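MTH0777 (Methanothermobacter thermautotrophicus, PDB 1KJN) is of unknown function but belongs to the DUF1890 family and folds as a three-layered alpha/beta domain round a parallel six-stranded sheet. Local coordinates at residues L107-D112 against E132-R137; R38-A43 against T61-D66. One frame throughout, in Å; residues are numbered along the deposited sequence.

Interaction 1: residues L107-D112 against E132-R137; sequences LAIIFD and EIIAAR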
loop_
_atom_site.group_PDB
_atom_site.type_symbol
_atom_site.label_atom_id
_atom_site.label_comp_id
_atom_site.label_asym_id
_atom_site.label_seq_id
_atom_site.Cartn_x
_atom_site.Cartn_y
_atom_site.Cartn_z
ATOM N N LEU A 107 -17.086 -12.856 1.603
ATOM C CA LEU A 107 -16.897 -11.980 0.464
ATOM C C LEU A 107 -15.585 -12.221 -0.246
ATOM O O LEU A 107 -14.515 -12.228 0.375
ATOM C CB LEU A 107 -16.972 -10.511 0.900
ATOM C CG LEU A 107 -16.606 -9.482 -0.177
ATOM C CD1 LEU A 107 -17.604 -9.541 -1.327
ATOM C CD2 LEU A 107 -16.533 -8.078 0.412
ATOM N N ALA A 108 -15.674 -12.424 -1.556
ATOM C CA ALA A 108 -14.493 -12.631 -2.375
ATOM C C ALA A 108 -14.286 -11.384 -3.204
ATOM O O ALA A 108 -15.229 -10.902 -3.831
ATOM C CB ALA A 108 -14.680 -13.800 -3.269
ATOM N N ILE A 109 -13.063 -10.850 -3.187
ATOM C CA ILE A 109 -12.715 -9.659 -3.966
ATOM C C ILE A 109 -11.662 -10.161 -4.967
ATOM O O ILE A 109 -10.496 -10.424 -4.623
ATOM C CB ILE A 109 -12.184 -8.537 -3.050
ATOM C CG1 ILE A 109 -13.334 -8.019 -2.173
ATOM C CG2 ILE A 109 -11.570 -7.388 -3.874
ATOM C CD1 ILE A 109 -12.930 -7.050 -1.078
ATOM N N ILE A 110 -12.140 -10.404 -6.178
ATOM C CA ILE A 110 -11.341 -10.944 -7.263
ATOM C C ILE A 110 -10.816 -9.886 -8.211
ATOM O O ILE A 110 -11.575 -9.055 -8.699
ATOM C CB ILE A 110 -12.170 -11.983 -8.037
ATOM C CG1 ILE A 110 -12.614 -13.085 -7.062
ATOM C CG2 ILE A 110 -11.385 -12.510 -9.244
ATOM C CD1 ILE A 110 -13.527 -14.144 -7.655
ATOM N N PHE A 111 -9.515 -9.944 -8.491
ATOM C CA PHE A 111 -8.912 -8.967 -9.375
ATOM C C PHE A 111 -7.700 -9.453 -10.143
ATOM O O PHE A 111 -6.890 -10.233 -9.647
ATOM C CB PHE A 111 -8.556 -7.695 -8.600
ATOM C CG PHE A 111 -7.528 -7.901 -7.527
ATOM C CD1 PHE A 111 -7.872 -8.513 -6.319
ATOM C CD2 PHE A 111 -6.209 -7.509 -7.730
ATOM C CE1 PHE A 111 -6.914 -8.737 -5.326
ATOM C CE2 PHE A 111 -5.242 -7.727 -6.750
ATOM C CZ PHE A 111 -5.594 -8.343 -5.542
ATOM N N ASP A 112 -7.600 -8.962 -11.372
ATOM C CA ASP A 112 -6.512 -9.248 -12.290
ATOM C C ASP A 112 -6.822 -8.379 -13.518
ATOM O O ASP A 112 -7.979 -8.018 -13.746
ATOM C CB ASP A 112 -6.500 -10.735 -12.663
ATOM C CG ASP A 112 -5.247 -11.131 -13.423
ATOM O OD1 ASP A 112 -4.301 -11.632 -12.791
ATOM O OD2 ASP A 112 -5.206 -10.940 -14.651
ATOM N N GLU A 132 -20.504 -13.762 -1.673
ATOM C CA GLU A 132 -20.818 -12.600 -2.474
ATOM C C GLU A 132 -19.489 -12.283 -3.180
ATOM O O GLU A 132 -18.414 -12.396 -2.579
ATOM C CB GLU A 132 -21.240 -11.445 -1.567
ATOM C CG GLU A 132 -22.321 -10.553 -2.163
ATOM C CD GLU A 132 -23.708 -11.159 -2.042
ATOM O OE1 GLU A 132 -24.155 -11.415 -0.899
ATOM O OE2 GLU A 132 -24.354 -11.369 -3.088
ATOM N N ILE A 133 -19.565 -11.903 -4.450
ATOM C CA ILE A 133 -18.381 -11.625 -5.251
ATOM C C ILE A 133 -18.240 -10.207 -5.819
ATOM O O ILE A 133 -19.192 -9.635 -6.370
ATOM C CB ILE A 133 -18.317 -12.615 -6.441
ATOM C CG1 ILE A 133 -18.270 -14.056 -5.926
ATOM C CG2 ILE A 133 -17.110 -12.313 -7.332
ATOM C CD1 ILE A 133 -18.415 -15.107 -7.008
ATOM N N ILE A 134 -17.047 -9.642 -5.661
ATOM C CA ILE A 134 -16.711 -8.331 -6.224
ATOM C C ILE A 134 -15.533 -8.621 -7.133
ATOM O O ILE A 134 -14.511 -9.154 -6.679
ATOM C CB ILE A 134 -16.261 -7.307 -5.161
ATOM C CG1 ILE A 134 -17.466 -6.795 -4.379
ATOM C CG2 ILE A 134 -15.579 -6.104 -5.841
ATOM C CD1 ILE A 134 -17.086 -5.883 -3.243
ATOM N N ALA A 135 -15.676 -8.327 -8.416
ATOM C CA ALA A 135 -14.592 -8.578 -9.350
ATOM C C ALA A 135 -14.304 -7.381 -10.246
ATOM O O ALA A 135 -15.212 -6.625 -10.609
ATOM C CB ALA A 135 -14.899 -9.808 -10.184
ATOM N N ALA A 136 -13.030 -7.189 -10.575
ATOM C CA ALA A 136 -12.621 -6.082 -11.440
ATOM C C ALA A 136 -11.220 -6.260 -12.027
ATOM O O ALA A 136 -10.330 -6.861 -11.409
ATOM C CB ALA A 136 -12.711 -4.761 -10.688
ATOM N N ARG A 137 -11.051 -5.754 -13.240
ATOM C CA ARG A 137 -9.779 -5.796 -13.946
ATOM C C ARG A 137 -8.962 -4.608 -13.429
ATOM O O ARG A 137 -9.050 -3.497 -13.955
ATOM C CB ARG A 137 -10.008 -5.668 -15.462
ATOM C CG ARG A 137 -10.712 -6.865 -16.107
ATOM C CD ARG A 137 -11.227 -6.568 -17.533
ATOM N NE ARG A 137 -12.399 -5.690 -17.520
ATOM C CZ ARG A 137 -12.459 -4.485 -18.081
ATOM N NH1 ARG A 137 -11.409 -3.982 -18.728
ATOM N NH2 ARG A 137 -13.567 -3.760 -17.960
#

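Interaction 2: residues R38-A43 against T61-D66; sequences RVTVTA and TDEMVD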
loop_
_atom_site.group_PDB
_atom_site.type_symbol
_atom_site.label_atom_id
_atom_site.label_comp_id
_atom_site.label_asym_id
_atom_site.label_seq_id
_atom_site.Cartn_x
_atom_site.Cartn_y
_atom_site.Cartn_z
ATOM N N ARG A 38 -14.330 -5.755 14.698
ATOM C CA ARG A 38 -12.942 -5.814 15.143
ATOM C C ARG A 38 -12.374 -6.601 13.950
ATOM O O ARG A 38 -12.927 -7.635 13.587
ATOM C CB ARG A 38 -12.807 -6.625 16.423
ATOM C CG ARG A 38 -11.584 -6.267 17.222
ATOM C CD ARG A 38 -11.419 -7.189 18.411
ATOM N NE ARG A 38 -10.457 -8.245 18.121
ATOM C CZ ARG A 38 -9.142 -8.100 18.239
ATOM N NH1 ARG A 38 -8.639 -6.946 18.651
ATOM N NH2 ARG A 38 -8.329 -9.092 17.904
ATOM N N VAL A 39 -11.344 -6.089 13.282
ATOM C CA VAL A 39 -10.827 -6.781 12.109
ATOM C C VAL A 39 -9.479 -7.431 12.261
ATOM O O VAL A 39 -8.493 -6.776 12.590
ATOM C CB VAL A 39 -10.704 -5.845 10.873
ATOM C CG1 VAL A 39 -10.352 -6.668 9.624
ATOM C CG2 VAL A 39 -11.985 -5.057 10.652
ATOM N N THR A 40 -9.431 -8.709 11.916
ATOM C CA THR A 40 -8.185 -9.448 11.953
ATOM C C THR A 40 -7.735 -9.665 10.515
ATOM O O THR A 40 -8.524 -10.076 9.665
ATOM C CB THR A 40 -8.357 -10.816 12.632
ATOM O OG1 THR A 40 -8.638 -10.631 14.027
ATOM C CG2 THR A 40 -7.094 -11.667 12.467
ATOM N N VAL A 41 -6.478 -9.356 10.238
ATOM C CA VAL A 41 -5.911 -9.551 8.905
ATOM C C VAL A 41 -4.970 -10.761 8.959
ATOM O O VAL A 41 -4.147 -10.881 9.885
ATOM C CB VAL A 41 -5.098 -8.314 8.442
ATOM C CG1 VAL A 41 -4.441 -8.590 7.099
ATOM C CG2 VAL A 41 -5.998 -7.069 8.347
ATOM N N THR A 42 -5.077 -11.650 7.978
ATOM C CA THR A 42 -4.206 -12.824 7.947
ATOM C C THR A 42 -3.645 -12.987 6.538
ATOM O O THR A 42 -4.379 -12.856 5.559
ATOM C CB THR A 42 -4.955 -14.117 8.399
ATOM O OG1 THR A 42 -4.038 -15.218 8.422
ATOM C CG2 THR A 42 -6.122 -14.450 7.453
ATOM N N ALA A 43 -2.336 -13.222 6.444
ATOM C CA ALA A 43 -1.661 -13.360 5.159
ATOM C C ALA A 43 -0.214 -13.840 5.338
ATOM O O ALA A 43 0.210 -14.153 6.461
ATOM C CB ALA A 43 -1.670 -12.020 4.436
ATOM N N THR A 61 -6.599 -1.560 11.400
ATOM C CA THR A 61 -6.784 -2.997 11.625
ATOM C C THR A 61 -6.593 -3.232 13.115
ATOM O O THR A 61 -5.978 -2.419 13.801
ATOM C CB THR A 61 -5.764 -3.875 10.864
ATOM O OG1 THR A 61 -4.452 -3.623 11.376
ATOM C CG2 THR A 61 -5.804 -3.594 9.362
ATOM N N ASP A 62 -7.079 -4.358 13.615
ATOM C CA ASP A 62 -6.967 -4.627 15.040
ATOM C C ASP A 62 -5.974 -5.704 15.419
ATOM O O ASP A 62 -5.295 -5.621 16.451
ATOM C CB ASP A 62 -8.352 -4.963 15.588
ATOM C CG ASP A 62 -9.345 -3.855 15.316
ATOM O OD1 ASP A 62 -9.161 -2.762 15.883
ATOM O OD2 ASP A 62 -10.269 -4.051 14.498
ATOM N N GLU A 63 -5.867 -6.699 14.557
ATOM C CA GLU A 63 -4.990 -7.816 14.811
ATOM C C GLU A 63 -4.483 -8.370 13.486
ATOM O O GLU A 63 -5.104 -8.185 12.437
ATOM C CB GLU A 63 -5.792 -8.885 15.572
ATOM C CG GLU A 63 -4.981 -10.068 16.060
ATOM C CD GLU A 63 -5.823 -11.150 16.721
ATOM O OE1 GLU A 63 -5.228 -12.009 17.406
ATOM O OE2 GLU A 63 -7.067 -11.173 16.535
HETATM N N MSE A 64 -3.344 -9.044 13.544
HETATM C CA MSE A 64 -2.747 -9.662 12.372
HETATM C C MSE A 64 -2.097 -10.977 12.759
HETATM O O MSE A 64 -1.392 -11.036 13.756
HETATM C CB MSE A 64 -1.722 -8.740 11.748
HETATM C CG MSE A 64 -2.352 -7.704 10.854
HETATM SE SE MSE A 64 -0.973 -6.768 9.996
HETATM C CE MSE A 64 -0.361 -5.859 11.577
ATOM N N VAL A 65 -2.322 -12.010 11.948
ATOM C CA VAL A 65 -1.812 -13.352 12.201
ATOM C C VAL A 65 -1.394 -14.012 10.887
ATOM O O VAL A 65 -2.065 -13.847 9.878
ATOM C CB VAL A 65 -2.918 -14.262 12.787
ATOM C CG1 VAL A 65 -2.318 -15.528 13.374
ATOM C CG2 VAL A 65 -3.735 -13.527 13.820
ATOM N N ASP A 66 -0.320 -14.799 10.927
ATOM C CA ASP A 66 0.171 -15.528 9.753
ATOM C C ASP A 66 -0.876 -16.554 9.270
ATOM O O ASP A 66 -1.645 -17.098 10.070
ATOM C CB ASP A 66 1.518 -16.185 10.106
ATOM C CG ASP A 66 1.767 -17.468 9.357
ATOM O OD1 ASP A 66 1.481 -18.535 9.939
ATOM O OD2 ASP A 66 2.241 -17.422 8.195
HETATM O O HOH W 1 -5.878 -8.120 18.583
#

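Interaction 1: residues L107-D112 against E132-R137
Leu107 meets the strand of Ile134 because its CG stands anti to the backbone N (chi1 172°), and the bend at chi2 then swings CD1 across to the neighbouring strand. Leu107 CD1 lies 3.2 Å from Glu132 O and 4.1 Å from Ile134 CG1. Ile110 works on the other face: CG1 is set beside its own backbone N (chi1 -58°) and runs on extended, which carries CD1 back along the strand to Ile133. Ile110 CD1 slants over to Ile133, 4.0 Å from its CG2, while Ile110 CB rests 4.1 Å from Ala135 CB. Leu107, Ile109, Glu132 and Ile134 share one face with Phe111 and Ala136; Ala108, Ile110, Ile133 and Ala135 share the other. Phe111 turns its ring off toward Phe85 and Val20; across the strand pair its side chain comes closest through CB, 3.4 Å from Ala136 O. Between the faces runs a parallel pairing in which Ala108 and Ile110 each use both N and O. Ala108 N reaches Glu132 O at 2.9 Å, and Ile110 N donates to Ile134 O at 2.7 Å. Ile134 N and Ala136 N return bonds to Ala108 O and Ile110 O, and a weak last bond links Asp112 N to Ala136 O. Helix 115-128 covers the Ile110 face through Leu121 and Met126, and helix 143-153 packs on Leu107 and Ala136. The contact is the strand pair of a beta-alpha-beta unit at one margin of the sheet: regular backbone bonds fix the register, and apolar side-chain contacts, with no salt bridge across the pair, add to them on both faces.

Interaction 2: residues R38-A43 against T61-D66
Arg38 and Glu63 cross obliquely, their guanidinium and carboxylate planes 55° apart, with NH2 meeting Glu63 OE2 in a 2.8 Å salt bridge and also donating to a water. Glu63 OE2 comes in at the edge of the guanidinium, near its plane, while Asp62 CB lies over one face, 3.7 Å from Arg38 NH1. Thr40 runs side by side with Glu63, pointing the same way, and its OG1 stands 3.0 Å from that same OE2. Asp62 has its CG anti to its carbonyl carbon (chi1 -57°), which sends the carboxylate back to the start of the other strand: OD2 takes the N-H of Val39 at 2.6 Å through its anti lone pair, while OD1 forms a salt bridge with Lys33. With an alanine here, Val39 N would probably lose this acceptor and Lys33 its carboxylate mate. Val39 O receives both Asp62 N and Glu63 N, a forked start to the parallel pairing that continues with Val41 N to Glu63 O at 2.8 Å and Val65 N to Val41 O. On the face opposite Thr40, Val41 CG2 touches Thr61 CG2 at 3.6 Å, the two side chains crossing at about a right angle, and Val41 CB packs on CG of selenomethionine Met64. Thr42 OG1 donates to Val65 O at 2.8 Å from above the carbonyl plane. At the far end, Asp66 N-caps helix 67-73 through Ser69 N. This margin of the sheet is therefore held by charge and hydroxyl groups as well as backbone bonds, and the cationic Arg38 probably helps stabilise the negative charge of Glu63.

From the N terminus, strand 8-12 and helix 21-34 lead into strand 38-43, and helix 45-54 then returns the chain to strand 63-66, where interaction 2 closes. The chain next passes through helix 67-73 to strand 81-86, on the other side of strand 8-12, and helix 89-102 brings it to strand 105-111. Interaction 1 closes after helix 115-128, at strand 132-136. The two loops follow in series and neither nest nor cross. Across the sheet the order is 63-66, 38-43, 8-12, 81-86, 105-111, 132-136, all parallel as in a Rossmann-like fold; the two contacts join the outer strand pair at each margin, their centres about 20 Å apart.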